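Local atomic coordinates of hypothetical protein (PDB entry 1VKB), a protein that probably acts as a gamma-glutamylamine cyclotransferase, releasing free amines from gamma-glutamylamines with formation of 5-oxoproline. Residues G20-G25 with H29-D34; W64-P69 with E135-P140; G77-V82 with D120-F125. One frame throughout, in Å; residues are numbered along the deposited sequence.

Contact 1. Residues G20-G25 with H29-D34; sequences GTLKRG and HKVMLD. With FMT (formic acid), chain D; FMT (formic acid), chain C.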
loop_
_atom_site.group_PDB
_atom_site.type_symbol
_atom_site.label_atom_id
_atom_site.label_comp_id
_atom_site.label_asym_id
_atom_site.label_seq_id
_atom_site.Cartn_x
_atom_site.Cartn_y
_atom_site.Cartn_z
ATOM N N GLY A 20 -1.414 2.098 -2.498
ATOM C CA GLY A 20 -2.243 3.240 -2.252
ATOM C C GLY A 20 -1.603 4.557 -2.585
ATOM O O GLY A 20 -1.103 4.810 -3.703
ATOM N N THR A 21 -1.712 5.472 -1.622
ATOM C CA THR A 21 -1.264 6.874 -1.846
ATOM C C THR A 21 0.244 6.978 -2.019
ATOM O O THR A 21 0.755 8.026 -2.422
ATOM C CB THR A 21 -1.697 7.822 -0.716
ATOM O OG1 THR A 21 -1.005 7.502 0.498
ATOM C CG2 THR A 21 -3.147 7.685 -0.417
ATOM N N LEU A 22 0.955 5.913 -1.657
ATOM C CA LEU A 22 2.416 5.843 -1.824
ATOM C C LEU A 22 2.933 5.529 -3.222
ATOM O O LEU A 22 4.117 5.741 -3.492
ATOM C CB LEU A 22 3.056 4.888 -0.804
ATOM C CG LEU A 22 2.898 5.301 0.658
ATOM C CD1 LEU A 22 3.342 4.153 1.565
ATOM C CD2 LEU A 22 3.668 6.531 0.994
ATOM N N LYS A 23 2.073 5.040 -4.108
ATOM C CA LYS A 23 2.442 4.741 -5.474
ATOM C C LYS A 23 2.877 5.975 -6.267
ATOM O O LYS A 23 2.427 7.101 -6.002
ATOM C CB LYS A 23 1.274 4.116 -6.233
ATOM C CG LYS A 23 0.842 2.712 -5.785
ATOM C CD LYS A 23 -0.116 2.054 -6.832
ATOM C CE LYS A 23 -1.405 2.852 -7.033
ATOM N NZ LYS A 23 -2.323 2.165 -8.024
ATOM N N ARG A 24 3.691 5.740 -7.299
ATOM C CA ARG A 24 4.001 6.777 -8.289
ATOM C C ARG A 24 2.725 7.423 -8.750
ATOM O O ARG A 24 1.730 6.757 -9.006
ATOM C CB ARG A 24 4.730 6.202 -9.494
ATOM C CG ARG A 24 6.189 5.889 -9.215
ATOM C CD ARG A 24 6.921 5.352 -10.406
ATOM N NE ARG A 24 8.366 5.400 -10.178
ATOM C CZ ARG A 24 9.252 5.016 -11.093
ATOM N NH1 ARG A 24 8.837 4.533 -12.252
ATOM N NH2 ARG A 24 10.540 5.084 -10.840
ATOM N N GLY A 25 2.731 8.740 -8.791
ATOM C CA GLY A 25 1.585 9.460 -9.272
ATOM C C GLY A 25 0.445 9.602 -8.316
ATOM O O GLY A 25 -0.605 10.176 -8.684
ATOM N N HIS A 29 3.234 10.010 -2.670
ATOM C CA HIS A 29 4.470 9.479 -3.237
ATOM C C HIS A 29 5.718 10.277 -2.814
ATOM O O HIS A 29 6.764 9.698 -2.649
ATOM C CB HIS A 29 4.428 9.388 -4.769
ATOM C CG HIS A 29 5.569 8.600 -5.346
ATOM N ND1 HIS A 29 5.797 7.269 -5.025
ATOM C CD2 HIS A 29 6.578 8.968 -6.169
ATOM C CE1 HIS A 29 6.881 6.859 -5.652
ATOM N NE2 HIS A 29 7.371 7.864 -6.355
ATOM N N LYS A 30 5.598 11.604 -2.670
ATOM C CA LYS A 30 6.769 12.420 -2.287
ATOM C C LYS A 30 7.528 11.877 -1.109
ATOM O O LYS A 30 8.730 12.080 -1.012
ATOM C CB LYS A 30 6.374 13.902 -1.976
ATOM C CG LYS A 30 6.055 14.796 -3.185
ATOM C CD LYS A 30 5.555 16.264 -2.766
ATOM C CE LYS A 30 6.640 17.023 -1.989
ATOM N NZ LYS A 30 7.911 17.030 -2.743
ATOM N N VAL A 31 6.835 11.255 -0.154
ATOM C CA VAL A 31 7.558 10.836 1.058
ATOM C C VAL A 31 8.581 9.750 0.754
ATOM O O VAL A 31 9.569 9.634 1.467
ATOM C CB VAL A 31 6.630 10.369 2.220
ATOM C CG1 VAL A 31 5.658 11.462 2.615
ATOM C CG2 VAL A 31 5.923 9.099 1.865
ATOM N N MET A 32 8.355 8.974 -0.306
ATOM C CA MET A 32 9.307 7.956 -0.735
ATOM C C MET A 32 10.502 8.553 -1.495
ATOM O O MET A 32 11.550 7.897 -1.611
ATOM C CB MET A 32 8.623 6.917 -1.605
ATOM C CG MET A 32 7.533 6.138 -0.858
ATOM S SD MET A 32 6.951 4.769 -1.875
ATOM C CE MET A 32 8.082 3.574 -1.201
ATOM N N LEU A 33 10.332 9.756 -2.045
ATOM C CA LEU A 33 11.392 10.451 -2.801
ATOM C C LEU A 33 12.223 11.390 -1.946
ATOM O O LEU A 33 13.211 11.931 -2.397
ATOM C CB LEU A 33 10.751 11.283 -3.896
ATOM C CG LEU A 33 9.927 10.565 -4.970
ATOM C CD1 LEU A 33 9.361 11.575 -5.944
ATOM C CD2 LEU A 33 10.788 9.558 -5.653
ATOM N N ASP A 34 11.797 11.617 -0.714
ATOM C CA ASP A 34 12.501 12.487 0.210
ATOM C C ASP A 34 13.620 11.716 0.890
ATOM O O ASP A 34 13.398 10.889 1.756
ATOM C CB ASP A 34 11.477 13.049 1.223
ATOM C CG ASP A 34 12.018 14.192 2.040
ATOM O OD1 ASP A 34 13.246 14.212 2.310
ATOM O OD2 ASP A 34 11.273 15.112 2.457
HETATM C C FMT D . 10.186 6.561 -7.397
HETATM O O1 FMT D . 11.181 6.104 -7.951
HETATM O O2 FMT D . 9.256 7.014 -8.033
HETATM C C FMT C . 0.215 2.066 0.478
HETATM O O1 FMT C . 0.517 0.932 0.050
HETATM O O2 FMT C . 0.130 3.152 -0.152
#

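Contact 2. Residues W64-P69 with E135-P140; sequences WLLYLP and EWLFLP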
loop_
_atom_site.group_PDB
_atom_site.type_symbol
_atom_site.label_atom_id
_atom_site.label_comp_id
_atom_site.label_asym_id
_atom_site.label_seq_id
_atom_site.Cartn_x
_atom_site.Cartn_y
_atom_site.Cartn_z
ATOM N N TRP A 64 -7.282 1.306 1.986
ATOM C CA TRP A 64 -6.952 0.295 2.984
ATOM C C TRP A 64 -7.060 -1.076 2.398
ATOM O O TRP A 64 -8.134 -1.463 1.919
ATOM C CB TRP A 64 -7.911 0.367 4.176
ATOM C CG TRP A 64 -8.204 1.746 4.736
ATOM C CD1 TRP A 64 -9.122 2.629 4.294
ATOM C CD2 TRP A 64 -7.629 2.332 5.934
ATOM N NE1 TRP A 64 -9.148 3.749 5.111
ATOM C CE2 TRP A 64 -8.236 3.584 6.119
ATOM C CE3 TRP A 64 -6.651 1.932 6.837
ATOM C CZ2 TRP A 64 -7.888 4.438 7.175
ATOM C CZ3 TRP A 64 -6.315 2.781 7.884
ATOM C CH2 TRP A 64 -6.937 4.009 8.038
ATOM N N LEU A 65 -5.973 -1.844 2.492
ATOM C CA LEU A 65 -5.982 -3.244 2.122
ATOM C C LEU A 65 -6.338 -4.053 3.378
ATOM O O LEU A 65 -5.536 -4.155 4.343
ATOM C CB LEU A 65 -4.624 -3.664 1.543
ATOM C CG LEU A 65 -4.612 -4.993 0.789
ATOM C CD1 LEU A 65 -5.482 -4.880 -0.469
ATOM C CD2 LEU A 65 -3.191 -5.337 0.395
ATOM N N LEU A 66 -7.583 -4.549 3.398
ATOM C CA LEU A 66 -8.124 -5.204 4.578
ATOM C C LEU A 66 -7.543 -6.603 4.665
ATOM O O LEU A 66 -7.501 -7.320 3.672
ATOM C CB LEU A 66 -9.631 -5.235 4.571
ATOM C CG LEU A 66 -10.369 -3.969 4.251
ATOM C CD1 LEU A 66 -11.876 -4.185 4.376
ATOM C CD2 LEU A 66 -9.862 -2.853 5.141
ATOM N N TYR A 67 -7.139 -7.009 5.863
ATOM C CA TYR A 67 -6.498 -8.309 6.023
ATOM C C TYR A 67 -7.570 -9.404 6.136
ATOM O O TYR A 67 -7.871 -9.902 7.223
ATOM C CB TYR A 67 -5.506 -8.338 7.188
ATOM C CG TYR A 67 -4.675 -9.583 7.068
ATOM C CD1 TYR A 67 -3.681 -9.682 6.106
ATOM C CD2 TYR A 67 -5.004 -10.723 7.797
ATOM C CE1 TYR A 67 -2.972 -10.856 5.923
ATOM C CE2 TYR A 67 -4.299 -11.915 7.620
ATOM C CZ TYR A 67 -3.295 -11.976 6.678
ATOM O OH TYR A 67 -2.577 -13.159 6.514
ATOM N N LEU A 68 -8.135 -9.736 4.985
ATOM C CA LEU A 68 -9.122 -10.767 4.812
ATOM C C LEU A 68 -8.747 -11.588 3.583
ATOM O O LEU A 68 -9.366 -11.453 2.492
ATOM C CB LEU A 68 -10.493 -10.128 4.611
ATOM C CG LEU A 68 -11.042 -9.447 5.878
ATOM C CD1 LEU A 68 -12.102 -8.461 5.530
ATOM C CD2 LEU A 68 -11.584 -10.511 6.834
ATOM N N PRO A 69 -7.695 -12.392 3.719
ATOM C CA PRO A 69 -7.196 -13.139 2.585
ATOM C C PRO A 69 -8.278 -14.009 1.965
ATOM O O PRO A 69 -9.056 -14.648 2.692
ATOM C CB PRO A 69 -6.015 -13.940 3.155
ATOM C CG PRO A 69 -6.092 -13.812 4.602
ATOM C CD PRO A 69 -6.874 -12.579 4.918
ATOM N N GLU A 135 -18.087 -1.484 9.126
ATOM C CA GLU A 135 -18.965 -1.155 7.994
ATOM C C GLU A 135 -18.208 -0.971 6.666
ATOM O O GLU A 135 -18.790 -1.005 5.595
ATOM C CB GLU A 135 -19.839 0.049 8.340
ATOM C CG GLU A 135 -19.103 1.370 8.450
ATOM C CD GLU A 135 -18.574 1.691 9.821
ATOM O OE1 GLU A 135 -18.421 0.799 10.682
ATOM O OE2 GLU A 135 -18.274 2.878 10.034
ATOM N N TRP A 136 -16.884 -0.830 6.725
ATOM C CA TRP A 136 -16.084 -0.726 5.509
ATOM C C TRP A 136 -16.103 -1.991 4.691
ATOM O O TRP A 136 -15.755 -1.970 3.511
ATOM C CB TRP A 136 -14.666 -0.350 5.814
ATOM C CG TRP A 136 -14.486 1.025 6.483
ATOM C CD1 TRP A 136 -15.417 1.981 6.692
ATOM C CD2 TRP A 136 -13.243 1.582 6.918
ATOM N NE1 TRP A 136 -14.853 3.076 7.302
ATOM C CE2 TRP A 136 -13.512 2.853 7.452
ATOM C CE3 TRP A 136 -11.908 1.131 6.892
ATOM C CZ2 TRP A 136 -12.507 3.682 7.945
ATOM C CZ3 TRP A 136 -10.916 1.952 7.438
ATOM C CH2 TRP A 136 -11.220 3.176 7.955
ATOM N N LEU A 137 -16.530 -3.098 5.301
ATOM C CA LEU A 137 -16.685 -4.346 4.555
ATOM C C LEU A 137 -17.720 -4.238 3.474
ATOM O O LEU A 137 -17.734 -5.070 2.574
ATOM C CB LEU A 137 -17.040 -5.516 5.479
ATOM C CG LEU A 137 -15.958 -5.877 6.486
ATOM C CD1 LEU A 137 -16.470 -6.862 7.535
ATOM C CD2 LEU A 137 -14.718 -6.442 5.811
ATOM N N PHE A 138 -18.626 -3.265 3.584
ATOM C CA PHE A 138 -19.680 -3.063 2.574
ATOM C C PHE A 138 -19.347 -2.047 1.496
ATOM O O PHE A 138 -20.215 -1.716 0.685
ATOM C CB PHE A 138 -20.967 -2.676 3.257
ATOM C CG PHE A 138 -21.390 -3.711 4.239
ATOM C CD1 PHE A 138 -21.639 -4.986 3.818
ATOM C CD2 PHE A 138 -21.374 -3.436 5.589
ATOM C CE1 PHE A 138 -21.998 -5.988 4.725
ATOM C CE2 PHE A 138 -21.704 -4.410 6.500
ATOM C CZ PHE A 138 -22.012 -5.697 6.066
ATOM N N LEU A 139 -18.109 -1.575 1.481
ATOM C CA LEU A 139 -17.676 -0.603 0.471
ATOM C C LEU A 139 -17.166 -1.369 -0.756
ATOM O O LEU A 139 -16.902 -2.577 -0.680
ATOM C CB LEU A 139 -16.569 0.286 1.012
ATOM C CG LEU A 139 -16.995 1.261 2.089
ATOM C CD1 LEU A 139 -15.755 1.897 2.692
ATOM C CD2 LEU A 139 -17.918 2.325 1.506
ATOM N N PRO A 140 -17.036 -0.683 -1.891
ATOM C CA PRO A 140 -16.583 -1.352 -3.090
ATOM C C PRO A 140 -15.167 -1.914 -2.911
ATOM O O PRO A 140 -14.347 -1.257 -2.314
ATOM C CB PRO A 140 -16.581 -0.231 -4.123
ATOM C CG PRO A 140 -17.621 0.723 -3.647
ATOM C CD PRO A 140 -17.408 0.719 -2.146
#

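Contact 3. Residues G77-V82 with D120-F125; sequences GEIYEV and DSVQCF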
loop_
_atom_site.group_PDB
_atom_site.type_symbol
_atom_site.label_atom_id
_atom_site.label_comp_id
_atom_site.label_asym_id
_atom_site.label_seq_id
_atom_site.Cartn_x
_atom_site.Cartn_y
_atom_site.Cartn_z
ATOM N N GLY A 77 -0.058 -2.988 -7.643
ATOM C CA GLY A 77 0.747 -1.981 -6.980
ATOM C C GLY A 77 2.153 -2.042 -7.488
ATOM O O GLY A 77 2.438 -2.596 -8.565
ATOM N N GLU A 78 3.022 -1.423 -6.712
ATOM C CA GLU A 78 4.391 -1.228 -7.117
ATOM C C GLU A 78 5.323 -1.839 -6.082
ATOM O O GLU A 78 5.127 -1.720 -4.876
ATOM C CB GLU A 78 4.689 0.247 -7.291
ATOM C CG GLU A 78 3.916 0.860 -8.458
ATOM C CD GLU A 78 4.035 2.345 -8.524
ATOM O OE1 GLU A 78 4.510 2.993 -7.556
ATOM O OE2 GLU A 78 3.623 2.853 -9.556
ATOM N N ILE A 79 6.375 -2.446 -6.595
ATOM C CA ILE A 79 7.453 -3.018 -5.765
ATOM C C ILE A 79 8.628 -2.065 -5.663
ATOM O O ILE A 79 9.146 -1.590 -6.684
ATOM C CB ILE A 79 7.896 -4.352 -6.341
ATOM C CG1 ILE A 79 6.689 -5.306 -6.508
ATOM C CG2 ILE A 79 8.985 -4.964 -5.489
ATOM C CD1 ILE A 79 7.003 -6.511 -7.366
ATOM N N TYR A 80 9.058 -1.808 -4.422
ATOM C CA TYR A 80 10.268 -1.011 -4.154
ATOM C C TYR A 80 11.227 -1.802 -3.325
ATOM O O TYR A 80 10.815 -2.639 -2.535
ATOM C CB TYR A 80 9.935 0.285 -3.368
ATOM C CG TYR A 80 9.186 1.270 -4.213
ATOM C CD1 TYR A 80 7.837 1.091 -4.456
ATOM C CD2 TYR A 80 9.820 2.370 -4.756
ATOM C CE1 TYR A 80 7.131 1.972 -5.254
ATOM C CE2 TYR A 80 9.127 3.256 -5.576
ATOM C CZ TYR A 80 7.776 3.039 -5.809
ATOM O OH TYR A 80 7.056 3.875 -6.630
ATOM N N GLU A 81 12.511 -1.516 -3.472
ATOM C CA GLU A 81 13.500 -1.993 -2.514
ATOM C C GLU A 81 13.865 -0.802 -1.633
ATOM O O GLU A 81 14.270 0.247 -2.164
ATOM C CB GLU A 81 14.717 -2.593 -3.227
ATOM C CG GLU A 81 15.629 -3.279 -2.254
ATOM C CD GLU A 81 16.782 -4.035 -2.897
ATOM O OE1 GLU A 81 17.382 -3.516 -3.851
ATOM O OE2 GLU A 81 17.100 -5.140 -2.421
ATOM N N VAL A 82 13.712 -0.940 -0.302
ATOM C CA VAL A 82 13.948 0.188 0.622
ATOM C C VAL A 82 14.999 -0.192 1.665
ATOM O O VAL A 82 15.239 -1.393 1.940
ATOM C CB VAL A 82 12.655 0.666 1.325
ATOM C CG1 VAL A 82 11.552 0.956 0.287
ATOM C CG2 VAL A 82 12.140 -0.351 2.299
ATOM N N ASP A 120 8.879 -15.299 -10.753
ATOM C CA ASP A 120 7.447 -15.106 -10.903
ATOM C C ASP A 120 6.875 -14.279 -9.763
ATOM O O ASP A 120 5.854 -13.618 -9.937
ATOM C CB ASP A 120 6.706 -16.442 -10.889
ATOM C CG ASP A 120 6.936 -17.267 -12.153
ATOM O OD1 ASP A 120 7.537 -16.747 -13.133
ATOM O OD2 ASP A 120 6.522 -18.453 -12.235
ATOM N N SER A 121 7.466 -14.379 -8.572
ATOM C CA SER A 121 6.908 -13.633 -7.438
ATOM C C SER A 121 7.975 -13.188 -6.491
ATOM O O SER A 121 9.093 -13.708 -6.513
ATOM C CB SER A 121 5.911 -14.488 -6.684
ATOM O OG SER A 121 6.534 -15.623 -6.165
ATOM N N VAL A 122 7.620 -12.244 -5.619
ATOM C CA VAL A 122 8.572 -11.740 -4.652
ATOM C C VAL A 122 7.841 -11.531 -3.338
ATOM O O VAL A 122 6.707 -11.088 -3.334
ATOM C CB VAL A 122 9.203 -10.432 -5.151
ATOM C CG1 VAL A 122 8.201 -9.431 -5.431
ATOM C CG2 VAL A 122 10.214 -9.866 -4.123
ATOM N N GLN A 123 8.498 -11.838 -2.226
ATOM C CA GLN A 123 7.881 -11.533 -0.923
ATOM C C GLN A 123 8.131 -10.070 -0.595
ATOM O O GLN A 123 9.272 -9.604 -0.640
ATOM C CB GLN A 123 8.468 -12.393 0.210
ATOM C CG GLN A 123 7.598 -12.379 1.476
ATOM C CD GLN A 123 6.439 -13.403 1.395
ATOM O OE1 GLN A 123 6.315 -14.110 0.411
ATOM N NE2 GLN A 123 5.636 -13.483 2.443
ATOM N N CYS A 124 7.078 -9.343 -0.188
ATOM C CA CYS A 124 7.162 -7.925 0.075
ATOM C C CYS A 124 6.395 -7.615 1.352
ATOM O O CYS A 124 5.366 -8.225 1.601
ATOM C CB CYS A 124 6.449 -7.145 -1.016
ATOM S SG CYS A 124 7.153 -7.292 -2.669
ATOM N N PHE A 125 6.882 -6.671 2.123
ATOM C CA PHE A 125 6.086 -6.086 3.160
ATOM C C PHE A 125 4.955 -5.226 2.513
ATOM O O PHE A 125 5.168 -4.450 1.562
ATOM C CB PHE A 125 6.901 -5.196 4.081
ATOM C CG PHE A 125 7.854 -5.945 4.981
ATOM C CD1 PHE A 125 7.429 -6.986 5.791
ATOM C CD2 PHE A 125 9.209 -5.599 4.997
ATOM C CE1 PHE A 125 8.352 -7.692 6.584
ATOM C CE2 PHE A 125 10.098 -6.307 5.815
ATOM C CZ PHE A 125 9.662 -7.333 6.586
#

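Contact 1. Residues G20-G25 with H29-D34
H29 turns its imidazole against the backbone of L22, K23 and R24, at the YGTL signature of the gamma-glutamyl cyclotransferase-like fold (Y19-L22); a type I beta turn runs from G20 to K23. CB of H29 meets O of K23 at 3.3 Å. With CG set anti to its own backbone nitrogen (chi1 -169°), the ring swings to the 20-25 side. There ND1 gives a nearly straight hydrogen bond to O of L22, 2.7 Å long at 174°, and the acceptor lies in the ring plane. One face of the imidazole carries CA of R24, centred 3.7 Å from the ring centroid in a CH-pi contact. At the tip, NE2 donates to O2 of a bound formic acid (chain D), probably from the crystallisation liquor, at 2.7 Å, and NE of R24 reaches the same oxygen at 2.8 Å. NH2 of R24 takes the other oxygen, O1, with the guanidinium nearly perpendicular to the imidazole. Histidine suits this place because its flat ring offers two N-H groups on its edge, pointing in different directions; the nearby acid would probably favour a doubly protonated ring.

A second formic acid (chain C) is held at the turn by N of L22 and by a weak bond from G20 N; such molecules often mark pockets. L22 and V31 cross at about a right angle, CD2 of L22 touching CG2 of V31 at 3.5 Å.

Contact 2. Residues W64-P69 with E135-P140
NE1 of W64 gives its hydrogen to O of A57 on strand 54-57, while the outer corner of the W136 indole rests over the face of the same W64 ring. CZ3 of W136 stands 3.3 Å above the W64 plane, offset toward the rim, and comes as close as 3.4 Å to CE2 of W64. The rings are neither stacked nor edge-to-face: their planes meet at 39°, with the five-membered ring of W64 4.4 Å from the six-membered ring of W136, centroid to centroid. Tryptophan suits both positions, since its broad apolar surface can bridge a wide gap between backbones, and at W64 its one N-H is satisfied by the neighbouring strand. W64 also stacks with Y100.

Segment 64-69 starts on strand 62-66, which runs parallel to strand 121-129 in the mixed sheet of this cyclotransferase-like fold; residues 135-138 form a 3-10 segment in the loop after strand 121-129, and this loop packs against 64-69. W64, L66 and L68 all direct their side chains at it. Further along, an inverse gamma turn centred on Y67, closed by N of L68 to O of L66 at 2.8 Å, keeps L68 on the same side.

L137 makes its contact through one methyl, CD2. Its CB does not aim straight at the strand, but CG lies anti to the carbonyl carbon (chi1 -65°), which carries CD2 over to CD1 of L66 at 3.9 Å. The same CD2 presses on CD1 of L68 at 3.3 Å, tighter than usual for two methyls. Leucine is apt here because its forked end lets one branch wedge between two others. L68 also packs on Y132.

Contact 3. Residues G77-V82 with D120-F125
I79 meets two residues of strand 121-129 with two different branches. Its long arm ends in CD1, which lies 3.7 Å from CG1 of V122, the two side chains running past each other in opposite directions. Its short branch, CG2, faces SG of C124 at 4.1 Å. Isoleucine suits this place because branching at CB splits the side chain: CG1 stands anti to the carbonyl carbon (chi1 -54°) and leads CD1 out to the valine, while CG2 is left to cover the cysteine. V122 and C124 are two residues apart on an extended strand, so both point to the same side, and the small, weakly polar thiol fits next to a methyl.

The strands do not pair with each other; the nearest CA atoms, those of I79 and C124, are 7.6 Å apart, beyond backbone pairing. Both strands belong to the mixed sheet of this cyclotransferase-like fold. V107 of strand 101-109 touches both I79 and C124, while F17 packs on C124 and H15 on V122 from strand 14-18. Backbone bonds tie I79 to R43 and G44 of strand 40-48, and E78 and Y80 to strand 14-18, fixing the position of I79.

Strand alternation sends E78 and Y80 to the other side of strand 76-82. OH of Y80 donates to OE1 of E78 at 2.8 Å, meeting the carboxylate from above, 42° out of its plane. That oxygen also accepts N of R24, a double grip that should hold the carboxylate's rotation. The meeting of I79 with V122 and C124, by contrast, involves only methyls and sulfur. It relies on dispersion and exclusion of water, which are not directional, so the alignment of the two strands probably comes largely from their backbone partners.

How the contacts relate
Contact 1 closes first along the chain, running from the loop after strand 14-18 to helix 30-33; contact 2 follows, and contact 3 lies nested inside the long loop that contact 2 closes. Strand 76-82 joins two of them: contacts 1 and 3, centres about 15 Å apart, touch where R24 and H29 lie against E78 and Y80. Contact 2 stands apart, its centre about 22 Å from either of the others and on the opposite side of the chain's centre. It still shares the mixed sheet with contact 3, since strand 121-129 neighbours strand 62-66. The signature turn with its bound formic acids and the leucine-tryptophan cluster thus occupy opposite sides of one compact fold.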